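Local structure of possible sortase-like protein (Corynebacterium diphtheriae, 5UUS) at residues L101-E113 against S117-S129. The protein is a predicted membrane-bound sortase that probably acts as a cysteine transpeptidase or hydrolase. Residues are numbered along the deposited sequence; the frame is centred on the assembly and turned at random.
Sequences LGNLNVCDAIVVE and SWSVYRVMPVDSS
Glu113 lies along Trp118 at one end of a two-stranded pairing. Its CG sits over the six-membered ring, 3.8 Å from the centroid, in a CH-pi contact. With CG anti to the backbone N (chi1 -180°) and the chain extended, the carboxylate follows the indole, its plane 13° from the ring plane. Salt-bridged to Lys217 and hydrogen-bonded to Tyr45, the carboxylate has its position fixed from outside the hairpin. Val111 CG1 meets the same ring at its edge, 3.6 Å from Trp118 CE3.

On the other face of the sheet Val112 CG2 approaches Tyr121 CD1 obliquely, and Met190 of strand 188-193 touches both residues. Backbone bonds join Ile110 to Tyr121 and Val112 to Ser119, one in each direction. A water donates to Val112 O, 2.8 Å away, and also bonds Ser117 OG and Ser119 OG; Ser119 OG binds His214 as well.

The packing is dense where Val123 fills the bend of the turn from Asn105 to Asp108. Its CB is 3.4 Å from Asn105 O, and its CG2 reaches Leu104 CD1. Val123 O receives Cys107 N at 2.7 Å, and Val123 N binds Asp108 O. Val106 CG2 lies 3.4 Å from Val123 O and packs on Pro125. Asp108 OD2 accepts Asn105 N from above the carboxylate plane, bracing the turn.

The partly exposed side, with Arg122 and Cys107, relies on a few polar bonds more than on close side-chain packing. There Arg122 bends at chi2 (-147°) and directs NH1 to Cys107 O, 2.8 Å away and in the guanidinium plane. Ala109 CB lies over one guanidinium face, and NH2 pairs with Glu228. Cys107 is disulfide-bonded to Cys140. The whole is an antiparallel beta hairpin, entered through a type II turn, within the sortase beta-barrel and away from the predicted catalytic residues.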
ATOM      1  N   LEU A 101       6.042  -8.943   6.566  1.00 43.29           N
ATOM      2  CA  LEU A 101       6.365  -8.009   5.470  1.00 42.62           C
ATOM      3  C   LEU A 101       7.810  -8.168   4.948  1.00 47.35           C
ATOM      4  O   LEU A 101       8.112  -7.810   3.810  1.00 42.96           O
ATOM      5  CB  LEU A 101       6.152  -6.567   5.925  1.00 44.04           C
ATOM      6  CG  LEU A 101       4.716  -6.101   6.177  1.00 48.09           C
ATOM      7  CD1 LEU A 101       4.701  -4.594   6.299  1.00 43.07           C
ATOM      8  CD2 LEU A 101       3.788  -6.546   5.067  1.00 46.32           C
ATOM      9  N   GLY A 102       8.693  -8.704   5.793  1.00 48.09           N
ATOM     10  CA  GLY A 102      10.090  -8.939   5.440  1.00 52.86           C
ATOM     11  C   GLY A 102      10.254 -10.047   4.413  1.00 53.31           C
ATOM     12  O   GLY A 102      11.313 -10.193   3.783  1.00 47.41           O
ATOM     13  N   ASN A 103       9.191 -10.823   4.228  1.00 50.93           N
ATOM     14  CA  ASN A 103       9.210 -11.932   3.289  1.00 51.51           C
ATOM     15  C   ASN A 103       8.659 -11.568   1.927  1.00 49.17           C
ATOM     16  O   ASN A 103       8.744 -12.368   1.006  1.00 47.63           O
ATOM     17  CB  ASN A 103       8.443 -13.122   3.854  1.00 59.12           C
ATOM     18  CG  ASN A 103       9.125 -13.720   5.068  1.00 64.30           C
ATOM     19  OD1 ASN A 103      10.356 -13.747   5.157  1.00 68.83           O
ATOM     20  ND2 ASN A 103       8.328 -14.187   6.018  1.00 69.96           N
ATOM     21  N   LEU A 104       8.113 -10.360   1.792  1.00 43.28           N
ATOM     22  CA  LEU A 104       7.702  -9.878   0.461  1.00 46.03           C
ATOM     23  C   LEU A 104       8.899  -9.665  -0.463  1.00 47.63           C
ATOM     24  O   LEU A 104       9.979  -9.259  -0.022  1.00 44.17           O
ATOM     25  CB  LEU A 104       6.914  -8.582   0.575  1.00 48.27           C
ATOM     26  CG  LEU A 104       5.523  -8.700   1.201  1.00 48.85           C
ATOM     27  CD1 LEU A 104       4.979  -7.324   1.533  1.00 44.68           C
ATOM     28  CD2 LEU A 104       4.573  -9.403   0.268  1.00 52.49           C
ATOM     29  N   ASN A 105       8.717  -9.969  -1.742  1.00 45.73           N
ATOM     30  CA  ASN A 105       9.755  -9.696  -2.735  1.00 48.17           C
ATOM     31  C   ASN A 105       9.264  -8.691  -3.741  1.00 46.15           C
ATOM     32  O   ASN A 105       8.048  -8.492  -3.864  1.00 43.47           O
ATOM     33  CB  ASN A 105      10.174 -10.967  -3.458  1.00 48.18           C
ATOM     34  CG  ASN A 105      10.620 -12.053  -2.509  1.00 53.60           C
ATOM     35  OD1 ASN A 105      10.140 -13.189  -2.582  1.00 55.99           O
ATOM     36  ND2 ASN A 105      11.517 -11.707  -1.593  1.00 47.72           N
ATOM     37  N   VAL A 106      10.197  -8.074  -4.473  1.00 45.44           N
ATOM     38  CA  VAL A 106       9.823  -7.129  -5.525  1.00 45.71           C
ATOM     39  C   VAL A 106       8.795  -7.771  -6.456  1.00 47.49           C
ATOM     40  O   VAL A 106       8.889  -8.957  -6.759  1.00 45.63           O
ATOM     41  CB  VAL A 106      11.046  -6.651  -6.345  1.00 46.46           C
ATOM     42  CG1 VAL A 106      11.798  -7.829  -6.915  1.00 48.05           C
ATOM     43  CG2 VAL A 106      10.607  -5.713  -7.490  1.00 48.00           C
ATOM     44  N   CYS A 107       7.786  -6.984  -6.832  1.00 44.54           N
ATOM     45  CA  CYS A 107       6.719  -7.361  -7.767  1.00 45.85           C
ATOM     46  C   CYS A 107       5.598  -8.196  -7.134  1.00 48.02           C
ATOM     47  O   CYS A 107       4.569  -8.430  -7.771  1.00 47.59           O
ATOM     48  CB  CYS A 107       7.309  -8.084  -8.991  1.00 55.91           C
ATOM     49  SG  CYS A 107       8.096  -6.965 -10.196  1.00 61.62           S
ATOM     50  N   ASP A 108       5.773  -8.631  -5.889  1.00 43.02           N
ATOM     51  CA  ASP A 108       4.662  -9.220  -5.137  1.00 40.14           C
ATOM     52  C   ASP A 108       3.474  -8.222  -5.099  1.00 46.29           C
ATOM     53  O   ASP A 108       3.680  -7.018  -4.885  1.00 46.25           O
ATOM     54  CB  ASP A 108       5.093  -9.573  -3.702  1.00 39.35           C
ATOM     55  CG  ASP A 108       5.901 -10.856  -3.618  1.00 47.89           C
ATOM     56  OD1 ASP A 108       5.993 -11.594  -4.626  1.00 47.01           O
ATOM     57  OD2 ASP A 108       6.414 -11.140  -2.514  1.00 45.23           O
ATOM     58  N   ALA A 109       2.249  -8.726  -5.293  1.00 40.14           N
ATOM     59  CA  ALA A 109       1.045  -7.882  -5.352  1.00 38.97           C
ATOM     60  C   ALA A 109       0.467  -7.599  -3.975  1.00 44.39           C
ATOM     61  O   ALA A 109       0.432  -8.476  -3.103  1.00 46.39           O
ATOM     62  CB  ALA A 109      -0.038  -8.546  -6.236  1.00 43.65           C
ATOM     63  N   ILE A 110       0.032  -6.362  -3.781  1.00 40.19           N
ATOM     64  CA  ILE A 110      -0.816  -6.017  -2.661  1.00 40.06           C
ATOM     65  C   ILE A 110      -2.128  -5.525  -3.306  1.00 41.67           C
ATOM     66  O   ILE A 110      -2.122  -4.537  -4.025  1.00 39.69           O
ATOM     67  CB  ILE A 110      -0.221  -4.921  -1.775  1.00 40.50           C
ATOM     68  CG1 ILE A 110       1.293  -5.167  -1.494  1.00 44.74           C
ATOM     69  CG2 ILE A 110      -1.101  -4.713  -0.512  1.00 37.20           C
ATOM     70  CD1 ILE A 110       1.549  -6.399  -0.771  1.00 53.05           C
ATOM     71  N   VAL A 111      -3.231  -6.226  -3.064  1.00 43.02           N
ATOM     72  CA  VAL A 111      -4.503  -5.855  -3.666  1.00 40.94           C
ATOM     73  C   VAL A 111      -5.370  -5.134  -2.648  1.00 45.30           C
ATOM     74  O   VAL A 111      -5.526  -5.603  -1.521  1.00 43.89           O
ATOM     75  CB  VAL A 111      -5.243  -7.081  -4.224  1.00 41.58           C
ATOM     76  CG1 VAL A 111      -6.544  -6.639  -4.905  1.00 41.34           C
ATOM     77  CG2 VAL A 111      -4.345  -7.832  -5.222  1.00 42.48           C
ATOM     78  N   VAL A 112      -5.900  -3.977  -3.041  1.00 40.68           N
ATOM     79  CA  VAL A 112      -6.708  -3.149  -2.152  1.00 37.98           C
ATOM     80  C   VAL A 112      -8.077  -2.897  -2.777  1.00 45.22           C
ATOM     81  O   VAL A 112      -8.206  -2.423  -3.901  1.00 39.94           O
ATOM     82  CB  VAL A 112      -6.011  -1.817  -1.830  1.00 40.11           C
ATOM     83  CG1 VAL A 112      -6.778  -1.044  -0.762  1.00 36.14           C
ATOM     84  CG2 VAL A 112      -4.590  -2.089  -1.333  1.00 38.50           C
ATOM     85  N   GLU A 113      -9.097  -3.250  -2.022  1.00 47.46           N
ATOM     86  CA  GLU A 113     -10.462  -3.078  -2.440  1.00 40.47           C
ATOM     87  C   GLU A 113     -11.114  -1.952  -1.650  1.00 45.92           C
ATOM     88  O   GLU A 113     -11.005  -1.913  -0.411  1.00 40.71           O
ATOM     89  CB  GLU A 113     -11.202  -4.391  -2.212  1.00 44.20           C
ATOM     90  CG  GLU A 113     -12.618  -4.411  -2.584  1.00 47.70           C
ATOM     91  CD  GLU A 113     -13.320  -5.646  -2.019  1.00 51.07           C
ATOM     92  OE1 GLU A 113     -12.694  -6.436  -1.243  1.00 48.94           O
ATOM     93  OE2 GLU A 113     -14.503  -5.812  -2.352  1.00 52.60           O
ATOM     94  N   SER A 117     -13.918   0.299  -5.903  1.00 37.64           N
ATOM     95  CA  SER A 117     -12.772   0.096  -6.780  1.00 35.74           C
ATOM     96  C   SER A 117     -11.855  -1.057  -6.363  1.00 37.71           C
ATOM     97  O   SER A 117     -11.911  -1.537  -5.233  1.00 38.50           O
ATOM     98  CB  SER A 117     -11.936   1.376  -6.845  1.00 43.27           C
ATOM     99  OG  SER A 117     -11.252   1.575  -5.609  1.00 40.57           O
ATOM    100  N   TRP A 118     -11.010  -1.477  -7.305  1.00 37.09           N
ATOM    101  CA  TRP A 118      -9.919  -2.418  -7.041  1.00 39.33           C
ATOM    102  C   TRP A 118      -8.622  -1.720  -7.431  1.00 44.72           C
ATOM    103  O   TRP A 118      -8.580  -1.062  -8.475  1.00 42.20           O
ATOM    104  CB  TRP A 118     -10.078  -3.723  -7.847  1.00 41.87           C
ATOM    105  CG  TRP A 118     -11.167  -4.628  -7.384  1.00 45.54           C
ATOM    106  CD1 TRP A 118     -12.450  -4.733  -7.909  1.00 37.63           C
ATOM    107  CD2 TRP A 118     -11.093  -5.583  -6.313  1.00 42.39           C
ATOM    108  NE1 TRP A 118     -13.157  -5.686  -7.215  1.00 42.82           N
ATOM    109  CE2 TRP A 118     -12.356  -6.223  -6.230  1.00 45.78           C
ATOM    110  CE3 TRP A 118     -10.084  -5.958  -5.410  1.00 46.91           C
ATOM    111  CZ2 TRP A 118     -12.634  -7.222  -5.290  1.00 46.66           C
ATOM    112  CZ3 TRP A 118     -10.352  -6.959  -4.476  1.00 46.00           C
ATOM    113  CH2 TRP A 118     -11.619  -7.581  -4.426  1.00 49.41           C
ATOM    114  N   SER A 119      -7.586  -1.846  -6.588  1.00 39.20           N
ATOM    115  CA  SER A 119      -6.248  -1.338  -6.878  1.00 36.96           C
ATOM    116  C   SER A 119      -5.255  -2.487  -6.716  1.00 40.11           C
ATOM    117  O   SER A 119      -5.404  -3.318  -5.819  1.00 38.01           O
ATOM    118  CB  SER A 119      -5.856  -0.187  -5.936  1.00 41.01           C
ATOM    119  OG  SER A 119      -6.798   0.854  -5.965  1.00 44.49           O
ATOM    120  N   VAL A 120      -4.260  -2.536  -7.592  1.00 37.15           N
ATOM    121  CA  VAL A 120      -3.167  -3.472  -7.420  1.00 36.31           C
ATOM    122  C   VAL A 120      -1.906  -2.664  -7.287  1.00 41.00           C
ATOM    123  O   VAL A 120      -1.575  -1.883  -8.187  1.00 41.28           O
ATOM    124  CB  VAL A 120      -3.032  -4.437  -8.605  1.00 35.20           C
ATOM    125  CG1 VAL A 120      -1.794  -5.337  -8.428  1.00 37.53           C
ATOM    126  CG2 VAL A 120      -4.315  -5.256  -8.750  1.00 38.10           C
ATOM    127  N   TYR A 121      -1.224  -2.845  -6.163  1.00 42.99           N
ATOM    128  CA  TYR A 121       0.124  -2.323  -5.972  1.00 43.31           C
ATOM    129  C   TYR A 121       1.149  -3.454  -6.031  1.00 43.12           C
ATOM    130  O   TYR A 121       0.840  -4.594  -5.703  1.00 40.51           O
ATOM    131  CB  TYR A 121       0.247  -1.607  -4.639  1.00 41.45           C
ATOM    132  CG  TYR A 121      -0.608  -0.378  -4.477  1.00 39.53           C
ATOM    133  CD1 TYR A 121      -1.923  -0.478  -4.022  1.00 37.90           C
ATOM    134  CD2 TYR A 121      -0.088   0.894  -4.729  1.00 39.81           C
ATOM    135  CE1 TYR A 121      -2.713   0.668  -3.846  1.00 40.11           C
ATOM    136  CE2 TYR A 121      -0.870   2.040  -4.550  1.00 37.31           C
ATOM    137  CZ  TYR A 121      -2.181   1.914  -4.110  1.00 38.34           C
ATOM    138  OH  TYR A 121      -2.961   3.034  -3.912  1.00 36.53           O
ATOM    139  N   ARG A 122       2.370  -3.141  -6.444  1.00 42.11           N
ATOM    140  CA  ARG A 122       3.414  -4.157  -6.483  1.00 43.76           C
ATOM    141  C   ARG A 122       4.662  -3.669  -5.759  1.00 43.49           C
ATOM    142  O   ARG A 122       5.093  -2.528  -5.935  1.00 40.28           O
ATOM    143  CB  ARG A 122       3.691  -4.543  -7.925  1.00 43.17           C
ATOM    144  CG  ARG A 122       2.468  -5.216  -8.536  1.00 43.62           C
ATOM    145  CD  ARG A 122       2.841  -6.254  -9.545  1.00 47.02           C
ATOM    146  NE  ARG A 122       1.661  -6.923 -10.081  1.00 48.35           N
ATOM    147  CZ  ARG A 122       1.376  -8.203  -9.881  1.00 49.85           C
ATOM    148  NH1 ARG A 122       2.200  -8.980  -9.172  1.00 46.85           N
ATOM    149  NH2 ARG A 122       0.283  -8.718 -10.409  1.00 48.67           N
ATOM    150  N   VAL A 123       5.193  -4.526  -4.892  1.00 40.16           N
ATOM    151  CA  VAL A 123       6.354  -4.184  -4.089  1.00 36.10           C
ATOM    152  C   VAL A 123       7.504  -3.719  -4.984  1.00 38.00           C
ATOM    153  O   VAL A 123       7.846  -4.365  -5.998  1.00 37.69           O
ATOM    154  CB  VAL A 123       6.786  -5.382  -3.211  1.00 40.81           C
ATOM    155  CG1 VAL A 123       8.071  -5.058  -2.461  1.00 39.72           C
ATOM    156  CG2 VAL A 123       5.660  -5.749  -2.227  1.00 39.07           C
ATOM    157  N   MET A 124       8.076  -2.575  -4.638  1.00 35.49           N
ATOM    158  CA  MET A 124       9.151  -2.000  -5.446  1.00 39.35           C
ATOM    159  C   MET A 124      10.484  -2.720  -5.227  1.00 40.29           C
ATOM    160  O   MET A 124      10.638  -3.431  -4.246  1.00 38.25           O
ATOM    161  CB  MET A 124       9.282  -0.510  -5.121  1.00 36.51           C
ATOM    162  CG  MET A 124       8.082   0.320  -5.762  1.00 39.18           C
ATOM    163  SD  MET A 124       8.132   2.010  -5.161  1.00 46.31           S
ATOM    164  CE  MET A 124       9.669   2.613  -5.869  1.00 50.63           C
ATOM    165  N   PRO A 125      11.461  -2.525  -6.122  1.00 39.20           N
ATOM    166  CA  PRO A 125      12.765  -3.190  -5.887  1.00 43.60           C
ATOM    167  C   PRO A 125      13.398  -2.897  -4.513  1.00 43.57           C
ATOM    168  O   PRO A 125      13.418  -1.752  -4.046  1.00 41.72           O
ATOM    169  CB  PRO A 125      13.640  -2.640  -7.020  1.00 44.74           C
ATOM    170  CG  PRO A 125      12.654  -2.321  -8.116  1.00 40.51           C
ATOM    171  CD  PRO A 125      11.421  -1.809  -7.406  1.00 34.40           C
ATOM    172  N   VAL A 126      13.921  -3.948  -3.878  1.00 40.99           N
ATOM    173  CA  VAL A 126      14.513  -3.871  -2.553  1.00 39.72           C
ATOM    174  C   VAL A 126      16.062  -3.906  -2.620  1.00 43.47           C
ATOM    175  O   VAL A 126      16.636  -4.840  -3.158  1.00 44.69           O
ATOM    176  CB  VAL A 126      13.993  -5.036  -1.678  1.00 38.80           C
ATOM    177  CG1 VAL A 126      14.623  -4.997  -0.294  1.00 44.55           C
ATOM    178  CG2 VAL A 126      12.455  -4.995  -1.593  1.00 41.53           C
ATOM    179  N   ASP A 127      16.705  -2.856  -2.109  1.00 44.25           N
ATOM    180  CA  ASP A 127      18.156  -2.771  -1.918  1.00 52.67           C
ATOM    181  C   ASP A 127      18.968  -2.681  -3.221  1.00 61.21           C
ATOM    182  O   ASP A 127      20.104  -2.207  -3.211  1.00 69.77           O
ATOM    183  CB  ASP A 127      18.681  -3.962  -1.083  1.00 49.67           C
ATOM    184  CG  ASP A 127      18.179  -3.957   0.351  1.00 53.01           C
ATOM    185  OD1 ASP A 127      17.714  -2.901   0.827  1.00 53.82           O
ATOM    186  OD2 ASP A 127      18.264  -5.016   1.006  1.00 52.45           O
ATOM    187  N   SER A 128      18.412  -3.130  -4.337  1.00 62.52           N
ATOM    188  CA  SER A 128      19.161  -3.099  -5.590  1.00 61.49           C
ATOM    189  C   SER A 128      19.250  -1.680  -6.165  1.00 57.47           C
ATOM    190  O   SER A 128      18.524  -0.792  -5.748  1.00 54.76           O
ATOM    191  CB  SER A 128      18.527  -4.049  -6.605  1.00 59.47           C
ATOM    192  OG  SER A 128      17.135  -3.851  -6.649  1.00 60.01           O
ATOM    193  N   SER A 129      20.176  -1.468  -7.098  1.00 58.73           N
ATOM    194  CA  SER A 129      20.305  -0.189  -7.793  1.00 60.10           C
ATOM    195  C   SER A 129      20.754  -0.418  -9.231  1.00 60.70           C
ATOM    196  O   SER A 129      21.151  -1.532  -9.596  1.00 62.14           O
ATOM    197  CB  SER A 129      21.297   0.727  -7.083  1.00 62.11           C
ATOM    198  OG  SER A 129      22.588   0.136  -7.084  1.00 61.92           O
TER
HETATM  199  O   HOH W   1      -9.025   0.224  -4.524  1.00 41.80           O